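Local coordinates for prolyl endopeptidase (Myxococcus xanthus, PDB 2BKL), which probably cleaves oligopeptides on the carboxyl side of proline, and also of alanine, as a serine peptidase of the S9A family, at residues S76-V85 with W126-V135. Numbering follows the deposited sequence.
Sequences SRRNGRFFYV and WAVSWDGKKV
Phe83 and Val128 meet at the buried centre of a contact between two neighbouring antiparallel sheets, consecutive blades of the N-terminal beta-propeller of this prolyl oligopeptidase. The strands 81-85 and 126-128 run antiparallel, but their axes stay 9.4 Å apart, which identifies face-to-face packing of side chains and not a shared sheet. Val128 CG1 sits over one face of the Phe83 ring, 3.7 Å from its centroid and 17° off the normal, a CH-pi contact. That methyl stands anti to the backbone N of Val128, a setting that carries it over the CE1–CZ side of the ring, while CG2 covers CG. Further along, Trp126 presents CZ3 to Phe83 CB and both NE1 and CZ2 to Val85 CG2, and Leu96 of strand 95-100 also touches both Val85 and Trp126. At the inner edge of the turns lies a buried polar bond: Arg81, extended and salt-bridged to Asp155, gives NH1 to Gly132 O at 3.0 Å.

Toward the solvent side the hairpin ends meet, and partly exposed polar groups take over. Asp155 probably eases the like charge that Lys133 brings near Arg81. Arg78, its chain bent at chi2, lays its guanidinium nearly flat on Trp130, planes 14° apart, with NE 3.4 Å from CZ3. Its NE also makes a weak hydrogen bond to Val128 O, and NH1 reaches back to Arg77 O. An alanine here is likely to leave the benzo portion of Trp130 without its flat cationic cover and Val128 O without its weak NE donor. Trp130 NE1 donates to Trp175 O, and Arg236 makes a cation-pi contact with the same indole. At the exposed end of the hairpin, Asn79 ND2 donates to Asp131 O at 2.9 Å, nearly straight at 169°, approaching from above the carbonyl plane.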
# COMPACT_ATOMS: atom_id res chain seq x y z
N SER A 76 -8.27 -18.74 6.31
CA SER A 76 -7.65 -19.68 5.36
C SER A 76 -7.98 -21.11 5.77
O SER A 76 -7.73 -21.53 6.90
CB SER A 76 -6.16 -19.45 5.30
OG SER A 76 -5.98 -18.15 4.78
N ARG A 77 -8.54 -21.88 4.85
CA ARG A 77 -9.01 -23.22 5.14
C ARG A 77 -8.10 -24.24 4.49
O ARG A 77 -7.82 -24.16 3.29
CB ARG A 77 -10.42 -23.41 4.63
CG ARG A 77 -11.40 -22.46 5.28
CD ARG A 77 -12.82 -22.68 4.82
NE ARG A 77 -13.25 -24.06 5.03
CZ ARG A 77 -14.34 -24.60 4.46
NH1 ARG A 77 -15.11 -23.89 3.64
NH2 ARG A 77 -14.66 -25.86 4.71
N ARG A 78 -7.59 -25.18 5.28
CA ARG A 78 -6.68 -26.21 4.79
C ARG A 78 -6.95 -27.49 5.51
O ARG A 78 -6.79 -27.55 6.74
CB ARG A 78 -5.23 -25.80 5.08
CG ARG A 78 -4.76 -24.49 4.44
CD ARG A 78 -4.61 -24.57 2.96
NE ARG A 78 -3.92 -23.40 2.38
CZ ARG A 78 -4.53 -22.34 1.88
NH1 ARG A 78 -5.85 -22.22 1.93
NH2 ARG A 78 -3.78 -21.36 1.36
N ASN A 79 -7.37 -28.52 4.77
CA ASN A 79 -7.53 -29.86 5.32
C ASN A 79 -8.38 -29.89 6.60
O ASN A 79 -8.03 -30.58 7.57
CB ASN A 79 -6.14 -30.47 5.54
CG ASN A 79 -6.18 -31.99 5.76
OD1 ASN A 79 -7.15 -32.68 5.39
ND2 ASN A 79 -5.12 -32.51 6.36
N GLY A 80 -9.49 -29.17 6.58
CA GLY A 80 -10.43 -29.19 7.69
C GLY A 80 -10.12 -28.23 8.83
O GLY A 80 -10.91 -28.09 9.76
N ARG A 81 -8.99 -27.54 8.74
CA ARG A 81 -8.58 -26.56 9.74
C ARG A 81 -8.77 -25.15 9.21
O ARG A 81 -8.79 -24.91 8.00
CB ARG A 81 -7.12 -26.76 10.09
CG ARG A 81 -6.87 -28.06 10.81
CD ARG A 81 -5.45 -28.29 11.18
NE ARG A 81 -5.36 -29.44 12.05
CZ ARG A 81 -4.23 -29.92 12.54
NH1 ARG A 81 -3.05 -29.37 12.25
NH2 ARG A 81 -4.27 -30.96 13.34
N PHE A 82 -8.96 -24.21 10.11
CA PHE A 82 -9.14 -22.83 9.80
C PHE A 82 -8.06 -22.03 10.47
O PHE A 82 -7.73 -22.28 11.63
CB PHE A 82 -10.50 -22.33 10.33
CG PHE A 82 -11.68 -22.87 9.60
CD1 PHE A 82 -12.08 -24.18 9.77
CD2 PHE A 82 -12.43 -22.04 8.78
CE1 PHE A 82 -13.20 -24.68 9.10
CE2 PHE A 82 -13.56 -22.54 8.13
CZ PHE A 82 -13.92 -23.86 8.28
N PHE A 83 -7.52 -21.05 9.75
CA PHE A 83 -6.43 -20.21 10.22
C PHE A 83 -6.79 -18.77 9.97
O PHE A 83 -7.24 -18.41 8.87
CB PHE A 83 -5.14 -20.52 9.46
CG PHE A 83 -4.64 -21.92 9.64
CD1 PHE A 83 -5.21 -22.98 8.96
CD2 PHE A 83 -3.64 -22.21 10.55
CE1 PHE A 83 -4.77 -24.28 9.17
CE2 PHE A 83 -3.20 -23.51 10.73
CZ PHE A 83 -3.76 -24.52 10.05
N TYR A 84 -6.61 -17.90 10.95
CA TYR A 84 -7.12 -16.54 10.85
C TYR A 84 -6.49 -15.68 11.94
O TYR A 84 -6.07 -16.19 12.99
CB TYR A 84 -8.68 -16.53 10.95
CG TYR A 84 -9.15 -17.30 12.16
CD1 TYR A 84 -9.36 -18.66 12.07
CD2 TYR A 84 -9.29 -16.69 13.40
CE1 TYR A 84 -9.72 -19.40 13.16
CE2 TYR A 84 -9.66 -17.43 14.50
CZ TYR A 84 -9.86 -18.79 14.37
OH TYR A 84 -10.23 -19.56 15.44
N VAL A 85 -6.38 -14.40 11.66
CA VAL A 85 -5.83 -13.44 12.59
C VAL A 85 -6.95 -12.74 13.38
O VAL A 85 -7.99 -12.40 12.81
CB VAL A 85 -4.96 -12.45 11.83
CG1 VAL A 85 -4.55 -11.30 12.69
CG2 VAL A 85 -3.72 -13.17 11.29
N TRP A 126 2.19 -14.90 5.93
CA TRP A 126 2.13 -16.27 6.37
C TRP A 126 1.37 -17.12 5.35
O TRP A 126 0.46 -16.62 4.68
CB TRP A 126 1.52 -16.39 7.78
CG TRP A 126 0.21 -15.71 7.96
CD1 TRP A 126 0.01 -14.39 8.31
CD2 TRP A 126 -1.10 -16.30 7.86
NE1 TRP A 126 -1.33 -14.13 8.40
CE2 TRP A 126 -2.04 -15.28 8.13
CE3 TRP A 126 -1.57 -17.58 7.58
CZ2 TRP A 126 -3.42 -15.50 8.12
CZ3 TRP A 126 -2.95 -17.78 7.54
CH2 TRP A 126 -3.85 -16.76 7.82
N ALA A 127 1.73 -18.39 5.23
CA ALA A 127 1.16 -19.30 4.25
C ALA A 127 1.06 -20.66 4.90
O ALA A 127 2.07 -21.22 5.36
CB ALA A 127 2.04 -19.38 2.99
N VAL A 128 -0.14 -21.21 4.95
CA VAL A 128 -0.40 -22.49 5.56
C VAL A 128 -0.19 -23.59 4.52
O VAL A 128 -0.64 -23.48 3.36
CB VAL A 128 -1.84 -22.56 6.10
CG1 VAL A 128 -2.05 -23.84 6.92
CG2 VAL A 128 -2.17 -21.32 6.90
N SER A 129 0.42 -24.69 4.92
CA SER A 129 0.59 -25.85 4.04
C SER A 129 -0.78 -26.47 3.75
O SER A 129 -1.74 -26.30 4.49
CB SER A 129 1.56 -26.86 4.66
OG SER A 129 1.01 -27.41 5.85
N TRP A 130 -0.87 -27.18 2.63
CA TRP A 130 -2.14 -27.74 2.17
C TRP A 130 -2.70 -28.78 3.13
O TRP A 130 -3.91 -28.93 3.19
CB TRP A 130 -2.03 -28.28 0.73
CG TRP A 130 -1.74 -27.16 -0.20
CD1 TRP A 130 -0.54 -26.85 -0.77
CD2 TRP A 130 -2.62 -26.09 -0.54
NE1 TRP A 130 -0.63 -25.68 -1.48
CE2 TRP A 130 -1.90 -25.18 -1.35
CE3 TRP A 130 -3.96 -25.79 -0.25
CZ2 TRP A 130 -2.47 -24.01 -1.88
CZ3 TRP A 130 -4.52 -24.64 -0.77
CH2 TRP A 130 -3.78 -23.75 -1.57
N ASP A 131 -1.83 -29.45 3.89
CA ASP A 131 -2.27 -30.42 4.88
C ASP A 131 -2.69 -29.80 6.23
O ASP A 131 -3.14 -30.52 7.14
CB ASP A 131 -1.24 -31.55 5.07
CG ASP A 131 0.05 -31.11 5.68
OD1 ASP A 131 0.19 -29.90 6.00
OD2 ASP A 131 1.00 -31.91 5.87
N GLY A 132 -2.52 -28.49 6.36
CA GLY A 132 -2.87 -27.77 7.58
C GLY A 132 -1.94 -28.06 8.74
O GLY A 132 -2.27 -27.70 9.87
N LYS A 133 -0.77 -28.63 8.46
CA LYS A 133 0.16 -29.05 9.54
C LYS A 133 1.32 -28.08 9.77
O LYS A 133 1.98 -28.19 10.82
CB LYS A 133 0.74 -30.43 9.27
CG LYS A 133 -0.28 -31.52 8.99
CD LYS A 133 -1.12 -31.89 10.15
CE LYS A 133 -1.95 -33.17 9.79
NZ LYS A 133 -3.15 -33.33 10.62
N LYS A 134 1.61 -27.19 8.83
CA LYS A 134 2.75 -26.28 8.91
C LYS A 134 2.33 -24.89 8.46
O LYS A 134 1.44 -24.72 7.62
CB LYS A 134 3.90 -26.73 7.96
CG LYS A 134 4.38 -28.15 8.13
CD LYS A 134 5.07 -28.42 9.45
CE LYS A 134 5.65 -29.84 9.48
NZ LYS A 134 6.31 -30.11 10.77
N VAL A 135 2.97 -23.86 9.03
CA VAL A 135 2.79 -22.49 8.54
C VAL A 135 4.17 -21.92 8.32
O VAL A 135 5.00 -21.93 9.24
CB VAL A 135 1.96 -21.60 9.50
CG1 VAL A 135 1.83 -20.17 8.99
CG2 VAL A 135 0.58 -22.21 9.70